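Local coordinates for protein aryl acylamidase (bacterium CSBL00001, PDB 4YJ6) that probably hydrolyses the amide bond of N-acylated aromatic amines, as an aryl acylamidase of the amidase signature enzyme family, at residues A[188-193]-A[398-403]; A[196-201]-A[469-474]; A[278-283]-A[432-437]; A[394-399]-A[456-461]. All coordinates share one frame; numbering follows the deposited sequence.

How the contacts relate
All four contacts lie on or against the eight-stranded mixed sheet. Contact 4 pairs two of its strands, 394-398 and 454-462. Contact 1 sets helix 190-195 against the loop after strand 394-398. It shares Pro398 and Thr399 with contact 4, and their centres are about 9 Å apart. Contact 2 packs helix 467-480 on strand 198-201, its centre about 9 Å from that of contact 4, and Ser474 OG there meets Ile460 CD1 at 3.7 Å. Contact 3 lies about 10 Å, centre to centre, from both contact 1 and contact 4. Ala401 and Gln283 probably share a backbone hydrogen bond between contacts 1 and 3. Ile190 has its side chain about 5 Å from a bound phosphate, probably from the crystallisation liquor.

Contact 1: A[188-193]-A[398-403]; sequences IRIPAA and PTLACM
Ala193 and Ile190, on the first turn of helix 190-195, face Thr399 and Leu400 in the loop that leaves strand 394-398, with Ala193 CA 6.5 Å from Thr399 CA. No hydrogen bond joins the segments, and the contact is apolar. Leu400 reaches the helix with both methyls. Leu400 CD1 lies 3.7 Å from Ala193 CB and touches the carbonyl oxygen of Ile190. Leu400 CD2 meets Ile190 CG1 at 3.8 Å, and the two side chains cross at about a right angle. Most of segment 188-193 forms the end of the Gly/Ser-rich signature sequence of amidases, which carries catalytic serines in the family; the loop therefore packs close to what is probably the active site. Thr399 has OG1 beside the backbone N (chi1 -52°), and this leaves the methyl CG2 anti to N and turned to the helix. Thr399 CG2 sits 3.7 Å from Ala193 CB and 3.7 Å from Arg189 O. Its hydroxyl instead bonds to Ser445 OG. Arg189 O also accepts the Ala193 N-H. The Arg189 guanidinium forms a salt bridge with Asp183. With an alanine in place of Leu400 both methyls are gone, which would probably open a gap beside Ile190 CG1 and Ala193 CB.

Contact 2: A[196-201]-A[469-474]; sequences NTYGFQ and DVIAAS
Tyr198 and Phe200 extend their rings from the same side of strand 198-201 toward helix 467-480, which packs here on a face of the eight-stranded mixed sheet of the amidase fold. The axes of the short segments 198-201 and 469-474 lie at 165°, nearly antiparallel, and come within 10.6 Å. In both residues CG is anti to the backbone N (chi1 -180° for Tyr198 and -168° for Phe200), and this sends the rings outward to the helix. The Tyr198 hydroxyl ends at Ser474, whose OG lies at the edge of the tyrosine ring, near its plane. Tyr198 OH donates to Ser474 OG at 2.8 Å. Phe200 CE1 touches Ile471 CD1 at 3.5 Å, the two side chains crossing at about a right angle. Phe200 CE1 also lies 3.7 Å from Val470 CG1, which comes in at a slant. Tyr198 OH sits in the plane of the Phe200 ring, at its edge. Helix 231-241 also touches both rings. Ser474 OG donates to Val470 O at 2.7 Å, from above the carbonyl plane. Ser474 N reaches that oxygen from the opposite face. The buried tyrosine hydroxyl is thus the first donor in a short chain of hydrogen bonds that ends on the carbonyl of Val470. Two bonds, one accepted and one donated, fix the rotation of the serine hydroxyl, while the Phe200 side is apolar.

Contact 3: A[278-283]-A[432-437]; sequences GVFPVQ and MTYLTN
A Met-aromatic contact between Met432 and Phe280 fixes the loop before helix 284-299 to the segment that leads into helix 434-439. Met432 is present as selenomethionine. Its CG stands over the centre of the Phe280 ring, 3.5 Å from the centroid and only 6° off the ring normal, a CH-pi contact. The selenium lies further out, 3.9 Å from the same centroid and 34° off the normal. The two side chains slide past each other in opposite directions, so SE ends near the root of the phenylalanine, 3.4 Å from CD1. A bend at the last torsion then turns CE toward Val282 CG2, 3.9 Å away. Tyr434 meets Phe280 from the opposite direction. The edge of Phe280 points to the face of Tyr434 in an offset edge-to-face pair, with centroids 5.8 Å apart and planes at 65°. Leu435 CD1 closes another part of the Phe280 edge, 4.2 Å from CE1. No hydrogen bond crosses the contact. A serine in place of Phe280 is likely to leave Met432 without its aromatic partner and the face of Tyr434 without the edge that packs on it. Helix 315-339 touches Phe280, Tyr434 and Leu435, helix 368-389 also covers Leu435, and strand 418-419 lies against Pro281 and Gln283.

Contact 4: A[394-399]-A[456-461]; sequences LLLAPT and AGMLII
Leu459 N donates to Ala397 O at 2.7 Å, the shortest of five backbone hydrogen bonds that join strands 394-398 and 454-462 in antiparallel register. The donor is tilted 21° from the carbonyl plane. Ala397 N returns a bond to Leu459 O, and Leu395 and Ile461 form a second hydrogen-bonded pair. The ladder ends at Thr399, just beyond the strand, whose N-H points almost straight at Gly457 O (173°, 3.0 Å). This donor stands well above the carbonyl plane. Leu396 and Ile460 are a non-hydrogen-bonded pair. Their side chains lie side by side, pointing the same way, with Leu396 CD2 3.8 Å from Ile460 CG1. Leu394 CD2 touches the other branch of Ile460, CG2, at 3.9 Å. On the opposite face Leu395 CD2 meets Ile461 CD1 at 4.0 Å. Helix 467-480 covers Leu394, Met458 and Ile460, and helix 284-299 covers Leu396 and Pro398. In the mixed sheet this pair is flanked by strand 443-451 beside 454-462 and strand 270-273 beside 394-398.

Contact 1: A[188-193]-A[398-403]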
loop_
_atom_site.group_PDB
_atom_site.type_symbol
_atom_site.label_atom_id
_atom_site.label_comp_id
_atom_site.label_asym_id
_atom_site.label_seq_id
_atom_site.Cartn_x
_atom_site.Cartn_y
_atom_site.Cartn_z
ATOM N N ILE A 188 0.494 -0.168 -1.957
ATOM C CA ILE A 188 0.843 0.413 -0.659
ATOM C C ILE A 188 1.153 1.900 -0.859
ATOM O O ILE A 188 0.925 2.737 0.025
ATOM C CB ILE A 188 2.098 -0.292 -0.103
ATOM C CG1 ILE A 188 1.711 -1.691 0.406
ATOM C CG2 ILE A 188 2.752 0.508 1.046
ATOM C CD1 ILE A 188 2.936 -2.606 0.492
ATOM N N ARG A 189 1.696 2.212 -2.033
ATOM C CA ARG A 189 2.329 3.490 -2.296
ATOM C C ARG A 189 1.389 4.482 -2.986
ATOM O O ARG A 189 1.462 5.690 -2.735
ATOM C CB ARG A 189 3.580 3.249 -3.196
ATOM C CG ARG A 189 4.635 2.388 -2.456
ATOM C CD ARG A 189 5.699 1.820 -3.411
ATOM N NE ARG A 189 5.149 0.701 -4.175
ATOM C CZ ARG A 189 5.643 0.312 -5.363
ATOM N NH1 ARG A 189 6.631 1.006 -5.953
ATOM N NH2 ARG A 189 5.133 -0.737 -5.970
ATOM N N ILE A 190 0.554 3.976 -3.885
ATOM C CA ILE A 190 -0.377 4.818 -4.667
ATOM C C ILE A 190 -1.301 5.641 -3.749
ATOM O O ILE A 190 -1.308 6.870 -3.818
ATOM C CB ILE A 190 -1.221 3.948 -5.605
ATOM C CG1 ILE A 190 -0.337 3.309 -6.687
ATOM C CG2 ILE A 190 -2.322 4.771 -6.281
ATOM C CD1 ILE A 190 -0.976 2.050 -7.288
ATOM N N PRO A 191 -2.022 4.979 -2.826
ATOM C CA PRO A 191 -2.919 5.787 -1.996
ATOM C C PRO A 191 -2.164 6.592 -0.965
ATOM O O PRO A 191 -2.687 7.635 -0.532
ATOM C CB PRO A 191 -3.840 4.731 -1.348
ATOM C CG PRO A 191 -2.980 3.486 -1.309
ATOM C CD PRO A 191 -2.203 3.538 -2.602
ATOM N N ALA A 192 -0.975 6.138 -0.546
ATOM C CA ALA A 192 -0.166 6.965 0.347
ATOM C C ALA A 192 0.142 8.323 -0.336
ATOM O O ALA A 192 -0.003 9.390 0.275
ATOM C CB ALA A 192 1.147 6.241 0.690
ATOM N N ALA A 193 0.573 8.255 -1.602
ATOM C CA ALA A 193 0.938 9.462 -2.374
ATOM C C ALA A 193 -0.249 10.430 -2.419
ATOM O O ALA A 193 -0.086 11.642 -2.244
ATOM C CB ALA A 193 1.340 9.063 -3.801
ATOM N N PRO A 398 8.653 10.723 -9.116
ATOM C CA PRO A 398 7.324 10.944 -8.547
ATOM C C PRO A 398 6.685 9.580 -8.325
ATOM O O PRO A 398 6.880 8.681 -9.141
ATOM C CB PRO A 398 6.546 11.697 -9.655
ATOM C CG PRO A 398 7.623 12.109 -10.702
ATOM C CD PRO A 398 8.718 11.049 -10.556
ATOM N N THR A 399 5.909 9.417 -7.262
ATOM C CA THR A 399 5.217 8.134 -7.077
ATOM C C THR A 399 4.237 7.880 -8.217
ATOM O O THR A 399 4.149 6.765 -8.717
ATOM C CB THR A 399 4.458 8.153 -5.744
ATOM O OG1 THR A 399 5.390 8.537 -4.733
ATOM C CG2 THR A 399 3.824 6.773 -5.409
ATOM N N LEU A 400 3.507 8.936 -8.614
ATOM C CA LEU A 400 2.417 8.819 -9.557
ATOM C C LEU A 400 2.486 9.905 -10.624
ATOM O O LEU A 400 3.063 10.966 -10.398
ATOM C CB LEU A 400 1.075 9.003 -8.854
ATOM C CG LEU A 400 0.858 8.044 -7.694
ATOM C CD1 LEU A 400 -0.435 8.410 -6.976
ATOM C CD2 LEU A 400 0.797 6.629 -8.267
ATOM N N ALA A 401 1.855 9.627 -11.759
ATOM C CA ALA A 401 1.892 10.565 -12.902
ATOM C C ALA A 401 0.804 11.641 -12.834
ATOM O O ALA A 401 0.822 12.566 -13.664
ATOM C CB ALA A 401 1.740 9.797 -14.183
ATOM N N CYS A 402 -0.145 11.513 -11.909
ATOM C CA CYS A 402 -1.256 12.476 -11.829
ATOM C C CYS A 402 -1.771 12.649 -10.405
ATOM O O CYS A 402 -1.496 11.834 -9.513
ATOM C CB CYS A 402 -2.419 12.046 -12.732
ATOM S SG CYS A 402 -3.134 10.402 -12.315
HETATM N N MSE A 403 -2.533 13.722 -10.218
HETATM C CA MSE A 403 -3.180 14.032 -8.952
HETATM C C MSE A 403 -4.455 13.226 -8.744
HETATM O O MSE A 403 -4.957 12.579 -9.665
HETATM C CB MSE A 403 -3.535 15.533 -8.934
HETATM C CG MSE A 403 -2.344 16.449 -9.155
HETATM SE SE MSE A 403 -0.973 16.239 -7.787
HETATM C CE MSE A 403 -1.972 16.750 -6.187
#

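Contact 2: A[196-201]-A[469-474]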
loop_
_atom_site.group_PDB
_atom_site.type_symbol
_atom_site.label_atom_id
_atom_site.label_comp_id
_atom_site.label_asym_id
_atom_site.label_seq_id
_atom_site.Cartn_x
_atom_site.Cartn_y
_atom_site.Cartn_z
ATOM N N ASN A 196 -0.984 12.034 1.550
ATOM C CA ASN A 196 0.018 12.636 2.441
ATOM C C ASN A 196 0.436 11.640 3.516
ATOM O O ASN A 196 0.728 12.036 4.626
ATOM C CB ASN A 196 -0.529 13.933 3.133
ATOM C CG ASN A 196 0.562 14.808 3.687
ATOM O OD1 ASN A 196 1.420 15.269 2.937
ATOM N ND2 ASN A 196 0.524 15.076 4.992
ATOM N N THR A 197 0.454 10.348 3.182
ATOM C CA THR A 197 0.959 9.359 4.124
ATOM C C THR A 197 2.180 8.635 3.570
ATOM O O THR A 197 2.523 8.766 2.393
ATOM C CB THR A 197 -0.138 8.381 4.528
ATOM O OG1 THR A 197 -0.785 7.857 3.360
ATOM C CG2 THR A 197 -1.197 9.120 5.404
ATOM N N TYR A 198 2.883 7.944 4.464
ATOM C CA TYR A 198 4.112 7.254 4.085
ATOM C C TYR A 198 3.795 5.794 3.813
ATOM O O TYR A 198 3.260 5.094 4.683
ATOM C CB TYR A 198 5.092 7.398 5.227
ATOM C CG TYR A 198 6.437 6.725 4.975
ATOM C CD1 TYR A 198 7.340 7.255 4.043
ATOM C CD2 TYR A 198 6.803 5.574 5.668
ATOM C CE1 TYR A 198 8.572 6.665 3.834
ATOM C CE2 TYR A 198 8.027 4.962 5.453
ATOM C CZ TYR A 198 8.903 5.506 4.535
ATOM O OH TYR A 198 10.104 4.907 4.331
ATOM N N GLY A 199 4.114 5.318 2.614
ATOM C CA GLY A 199 3.774 3.952 2.245
ATOM C C GLY A 199 5.055 3.197 1.981
ATOM O O GLY A 199 5.790 3.570 1.060
ATOM N N PHE A 200 5.310 2.121 2.738
ATOM C CA PHE A 200 6.578 1.390 2.618
ATOM C C PHE A 200 6.376 0.035 1.929
ATOM O O PHE A 200 5.696 -0.842 2.497
ATOM C CB PHE A 200 7.240 1.147 3.996
ATOM C CG PHE A 200 8.662 0.669 3.866
ATOM C CD1 PHE A 200 9.697 1.593 3.783
ATOM C CD2 PHE A 200 8.959 -0.674 3.770
ATOM C CE1 PHE A 200 11.019 1.183 3.624
ATOM C CE2 PHE A 200 10.275 -1.105 3.614
ATOM C CZ PHE A 200 11.304 -0.166 3.520
ATOM N N GLN A 201 6.965 -0.128 0.737
ATOM C CA GLN A 201 6.889 -1.376 -0.045
ATOM C C GLN A 201 8.240 -2.103 0.092
ATOM O O GLN A 201 9.251 -1.671 -0.480
ATOM C CB GLN A 201 6.552 -1.071 -1.528
ATOM C CG GLN A 201 6.665 -2.316 -2.472
ATOM C CD GLN A 201 7.878 -2.190 -3.362
ATOM O OE1 GLN A 201 8.005 -1.200 -4.096
ATOM N NE2 GLN A 201 8.792 -3.155 -3.292
ATOM N N ASP A 469 18.295 1.520 3.507
ATOM C CA ASP A 469 18.678 2.752 2.786
ATOM C C ASP A 469 17.417 3.572 2.500
ATOM O O ASP A 469 17.434 4.809 2.527
ATOM C CB ASP A 469 19.340 2.427 1.435
ATOM C CG ASP A 469 20.797 1.974 1.553
ATOM O OD1 ASP A 469 21.402 2.122 2.640
ATOM O OD2 ASP A 469 21.345 1.491 0.521
ATOM N N VAL A 470 16.329 2.889 2.168
ATOM C CA VAL A 470 15.056 3.575 1.885
ATOM C C VAL A 470 14.556 4.238 3.169
ATOM O O VAL A 470 14.132 5.395 3.139
ATOM C CB VAL A 470 13.996 2.629 1.325
ATOM C CG1 VAL A 470 12.643 3.362 1.111
ATOM C CG2 VAL A 470 14.481 2.033 -0.009
ATOM N N ILE A 471 14.591 3.514 4.282
ATOM C CA ILE A 471 14.190 4.096 5.571
ATOM C C ILE A 471 15.087 5.325 5.864
ATOM O O ILE A 471 14.594 6.368 6.250
ATOM C CB ILE A 471 14.325 3.089 6.726
ATOM C CG1 ILE A 471 13.285 1.952 6.601
ATOM C CG2 ILE A 471 14.175 3.781 8.066
ATOM C CD1 ILE A 471 11.822 2.394 6.832
ATOM N N ALA A 472 16.399 5.183 5.697
ATOM C CA ALA A 472 17.325 6.276 6.064
ATOM C C ALA A 472 17.003 7.535 5.247
ATOM O O ALA A 472 16.889 8.664 5.789
ATOM C CB ALA A 472 18.757 5.862 5.823
ATOM N N ALA A 473 16.858 7.368 3.943
ATOM C CA ALA A 473 16.542 8.529 3.093
ATOM C C ALA A 473 15.162 9.129 3.432
ATOM O O ALA A 473 14.966 10.361 3.387
ATOM C CB ALA A 473 16.590 8.108 1.627
ATOM N N SER A 474 14.189 8.260 3.717
ATOM C CA SER A 474 12.848 8.708 4.035
ATOM C C SER A 474 12.876 9.544 5.308
ATOM O O SER A 474 12.229 10.587 5.374
ATOM C CB SER A 474 11.908 7.489 4.250
ATOM O OG SER A 474 11.789 6.735 3.048
#

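Contact 3: A[278-283]-A[432-437]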
loop_
_atom_site.group_PDB
_atom_site.type_symbol
_atom_site.label_atom_id
_atom_site.label_comp_id
_atom_site.label_asym_id
_atom_site.label_seq_id
_atom_site.Cartn_x
_atom_site.Cartn_y
_atom_site.Cartn_z
ATOM N N GLY A 278 11.566 8.353 -18.104
ATOM C CA GLY A 278 11.801 8.463 -19.536
ATOM C C GLY A 278 10.677 8.004 -20.438
ATOM O O GLY A 278 10.801 8.110 -21.666
ATOM N N VAL A 279 9.598 7.460 -19.872
ATOM C CA VAL A 279 8.543 6.863 -20.692
ATOM C C VAL A 279 7.116 7.274 -20.316
ATOM O O VAL A 279 6.220 7.047 -21.115
ATOM C CB VAL A 279 8.575 5.306 -20.669
ATOM C CG1 VAL A 279 9.871 4.798 -21.293
ATOM C CG2 VAL A 279 8.469 4.791 -19.243
ATOM N N PHE A 280 6.886 7.845 -19.124
ATOM C CA PHE A 280 5.497 8.200 -18.742
ATOM C C PHE A 280 5.194 9.674 -18.981
ATOM O O PHE A 280 6.065 10.521 -18.797
ATOM C CB PHE A 280 5.242 7.986 -17.248
ATOM C CG PHE A 280 5.337 6.545 -16.795
ATOM C CD1 PHE A 280 6.553 6.035 -16.329
ATOM C CD2 PHE A 280 4.222 5.719 -16.830
ATOM C CE1 PHE A 280 6.647 4.719 -15.892
ATOM C CE2 PHE A 280 4.294 4.382 -16.405
ATOM C CZ PHE A 280 5.508 3.891 -15.920
ATOM N N PRO A 281 3.928 9.972 -19.346
ATOM C CA PRO A 281 3.469 11.366 -19.322
ATOM C C PRO A 281 3.138 11.763 -17.893
ATOM O O PRO A 281 2.356 11.061 -17.266
ATOM C CB PRO A 281 2.229 11.332 -20.203
ATOM C CG PRO A 281 1.651 9.920 -19.983
ATOM C CD PRO A 281 2.902 9.043 -19.847
ATOM N N VAL A 282 3.757 12.816 -17.367
ATOM C CA VAL A 282 3.564 13.169 -15.963
ATOM C C VAL A 282 3.117 14.607 -15.867
ATOM O O VAL A 282 3.719 15.483 -16.504
ATOM C CB VAL A 282 4.883 13.009 -15.171
ATOM C CG1 VAL A 282 4.722 13.460 -13.710
ATOM C CG2 VAL A 282 5.324 11.537 -15.265
ATOM N N GLN A 283 2.084 14.866 -15.078
ATOM C CA GLN A 283 1.592 16.252 -14.941
ATOM C C GLN A 283 2.740 17.190 -14.538
ATOM O O GLN A 283 3.526 16.928 -13.609
ATOM C CB GLN A 283 0.407 16.313 -13.949
ATOM C CG GLN A 283 -0.804 15.592 -14.485
ATOM C CD GLN A 283 -1.975 15.573 -13.518
ATOM O OE1 GLN A 283 -1.818 15.802 -12.297
ATOM N NE2 GLN A 283 -3.160 15.298 -14.057
HETATM N N MSE A 432 3.152 4.683 -11.688
HETATM C CA MSE A 432 4.524 4.397 -12.116
HETATM C C MSE A 432 5.248 3.467 -11.161
HETATM O O MSE A 432 6.248 2.863 -11.526
HETATM C CB MSE A 432 5.263 5.717 -12.298
HETATM C CG MSE A 432 4.491 6.563 -13.262
HETATM SE SE MSE A 432 5.649 8.052 -13.735
HETATM C CE MSE A 432 5.521 9.140 -12.140
ATOM N N THR A 433 4.706 3.379 -9.945
ATOM C CA THR A 433 5.093 2.376 -8.942
ATOM C C THR A 433 5.195 0.942 -9.468
ATOM O O THR A 433 5.940 0.130 -8.884
ATOM C CB THR A 433 3.995 2.344 -7.852
ATOM O OG1 THR A 433 2.699 2.387 -8.466
ATOM C CG2 THR A 433 4.107 3.598 -7.000
ATOM N N TYR A 434 4.441 0.589 -10.520
ATOM C CA TYR A 434 4.405 -0.833 -10.894
ATOM C C TYR A 434 5.778 -1.330 -11.359
ATOM O O TYR A 434 5.985 -2.563 -11.417
ATOM C CB TYR A 434 3.311 -1.185 -11.936
ATOM C CG TYR A 434 3.467 -0.579 -13.330
ATOM C CD1 TYR A 434 4.508 -0.978 -14.182
ATOM C CD2 TYR A 434 2.532 0.333 -13.810
ATOM C CE1 TYR A 434 4.638 -0.427 -15.465
ATOM C CE2 TYR A 434 2.647 0.884 -15.077
ATOM C CZ TYR A 434 3.698 0.502 -15.900
ATOM O OH TYR A 434 3.807 1.047 -17.174
ATOM N N LEU A 435 6.695 -0.423 -11.698
ATOM C CA LEU A 435 8.032 -0.884 -12.118
ATOM C C LEU A 435 8.696 -1.753 -11.032
ATOM O O LEU A 435 9.414 -2.685 -11.372
ATOM C CB LEU A 435 8.950 0.272 -12.475
ATOM C CG LEU A 435 8.452 1.116 -13.640
ATOM C CD1 LEU A 435 9.410 2.326 -13.838
ATOM C CD2 LEU A 435 8.358 0.287 -14.903
ATOM N N THR A 436 8.489 -1.455 -9.736
ATOM C CA THR A 436 9.161 -2.269 -8.708
ATOM C C THR A 436 8.394 -3.556 -8.417
ATOM O O THR A 436 8.930 -4.463 -7.790
ATOM C CB THR A 436 9.346 -1.517 -7.375
ATOM O OG1 THR A 436 8.067 -1.244 -6.808
ATOM C CG2 THR A 436 10.082 -0.190 -7.611
ATOM N N ASN A 437 7.151 -3.665 -8.870
ATOM C CA ASN A 437 6.505 -4.984 -8.864
ATOM C C ASN A 437 7.085 -5.858 -9.981
ATOM O O ASN A 437 7.076 -7.064 -9.891
ATOM C CB ASN A 437 4.982 -4.858 -9.011
ATOM C CG ASN A 437 4.391 -4.004 -7.919
ATOM O OD1 ASN A 437 4.221 -2.804 -8.106
ATOM N ND2 ASN A 437 4.103 -4.605 -6.763
#

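Contact 4: A[394-399]-A[456-461]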
loop_
_atom_site.group_PDB
_atom_site.type_symbol
_atom_site.label_atom_id
_atom_site.label_comp_id
_atom_site.label_asym_id
_atom_site.label_seq_id
_atom_site.Cartn_x
_atom_site.Cartn_y
_atom_site.Cartn_z
ATOM N N LEU A 394 20.484 5.369 -4.614
ATOM C CA LEU A 394 19.048 5.582 -4.478
ATOM C C LEU A 394 18.544 6.132 -5.787
ATOM O O LEU A 394 19.312 6.747 -6.512
ATOM C CB LEU A 394 18.735 6.621 -3.396
ATOM C CG LEU A 394 18.963 6.245 -1.936
ATOM C CD1 LEU A 394 18.970 7.537 -1.088
ATOM C CD2 LEU A 394 17.901 5.241 -1.404
ATOM N N LEU A 395 17.258 5.933 -6.066
ATOM C CA LEU A 395 16.625 6.551 -7.225
ATOM C C LEU A 395 15.373 7.254 -6.727
ATOM O O LEU A 395 14.598 6.673 -5.964
ATOM C CB LEU A 395 16.249 5.494 -8.254
ATOM C CG LEU A 395 15.438 5.939 -9.467
ATOM C CD1 LEU A 395 16.235 6.974 -10.233
ATOM C CD2 LEU A 395 15.117 4.712 -10.328
ATOM N N LEU A 396 15.187 8.497 -7.140
ATOM C CA LEU A 396 13.985 9.270 -6.811
ATOM C C LEU A 396 13.133 9.445 -8.053
ATOM O O LEU A 396 13.658 9.658 -9.143
ATOM C CB LEU A 396 14.354 10.671 -6.309
ATOM C CG LEU A 396 15.330 10.714 -5.154
ATOM C CD1 LEU A 396 15.688 12.177 -4.857
ATOM C CD2 LEU A 396 14.690 10.014 -3.947
ATOM N N ALA A 397 11.823 9.444 -7.868
ATOM C CA ALA A 397 10.874 9.676 -8.964
ATOM C C ALA A 397 9.583 10.154 -8.330
ATOM O O ALA A 397 9.419 10.024 -7.132
ATOM C CB ALA A 397 10.645 8.356 -9.777
ATOM N N PRO A 398 8.653 10.723 -9.116
ATOM C CA PRO A 398 7.324 10.944 -8.547
ATOM C C PRO A 398 6.685 9.580 -8.325
ATOM O O PRO A 398 6.880 8.681 -9.141
ATOM C CB PRO A 398 6.546 11.697 -9.655
ATOM C CG PRO A 398 7.623 12.109 -10.702
ATOM C CD PRO A 398 8.718 11.049 -10.556
ATOM N N THR A 399 5.909 9.417 -7.262
ATOM C CA THR A 399 5.217 8.134 -7.077
ATOM C C THR A 399 4.237 7.880 -8.217
ATOM O O THR A 399 4.149 6.765 -8.717
ATOM C CB THR A 399 4.458 8.153 -5.744
ATOM O OG1 THR A 399 5.390 8.537 -4.733
ATOM C CG2 THR A 399 3.824 6.773 -5.409
ATOM N N ALA A 456 0.773 15.027 -3.105
ATOM C CA ALA A 456 1.520 14.279 -4.127
ATOM C C ALA A 456 2.720 13.630 -3.466
ATOM O O ALA A 456 3.342 14.213 -2.580
ATOM C CB ALA A 456 2.028 15.227 -5.272
ATOM N N GLY A 457 3.103 12.447 -3.952
ATOM C CA GLY A 457 4.227 11.753 -3.369
ATOM C C GLY A 457 5.476 11.649 -4.224
ATOM O O GLY A 457 5.432 11.711 -5.464
HETATM N N MSE A 458 6.608 11.500 -3.540
HETATM C CA MSE A 458 7.851 11.141 -4.212
HETATM C C MSE A 458 8.258 9.722 -3.831
HETATM O O MSE A 458 8.167 9.346 -2.667
HETATM C CB MSE A 458 8.958 12.084 -3.778
HETATM C CG MSE A 458 10.298 11.542 -4.161
HETATM SE SE MSE A 458 11.582 12.980 -3.830
HETATM C CE MSE A 458 11.663 12.829 -1.938
ATOM N N LEU A 459 8.661 8.922 -4.821
ATOM C CA LEU A 459 9.075 7.543 -4.539
ATOM C C LEU A 459 10.576 7.512 -4.350
ATOM O O LEU A 459 11.328 8.067 -5.151
ATOM C CB LEU A 459 8.708 6.645 -5.723
ATOM C CG LEU A 459 8.802 5.142 -5.385
ATOM C CD1 LEU A 459 7.689 4.805 -4.363
ATOM C CD2 LEU A 459 8.619 4.299 -6.650
ATOM N N ILE A 460 11.008 6.893 -3.257
ATOM C CA ILE A 460 12.408 6.624 -3.025
ATOM C C ILE A 460 12.636 5.137 -3.245
ATOM O O ILE A 460 12.017 4.312 -2.559
ATOM C CB ILE A 460 12.759 6.970 -1.559
ATOM C CG1 ILE A 460 12.451 8.454 -1.277
ATOM C CG2 ILE A 460 14.233 6.583 -1.212
ATOM C CD1 ILE A 460 12.761 8.899 0.180
ATOM N N ILE A 461 13.501 4.792 -4.196
ATOM C CA ILE A 461 13.763 3.385 -4.502
ATOM C C ILE A 461 15.185 3.017 -4.076
ATOM O O ILE A 461 16.143 3.770 -4.376
ATOM C CB ILE A 461 13.614 3.130 -6.035
ATOM C CG1 ILE A 461 12.255 3.641 -6.555
ATOM C CG2 ILE A 461 13.809 1.615 -6.343
ATOM C CD1 ILE A 461 12.061 3.452 -8.128
#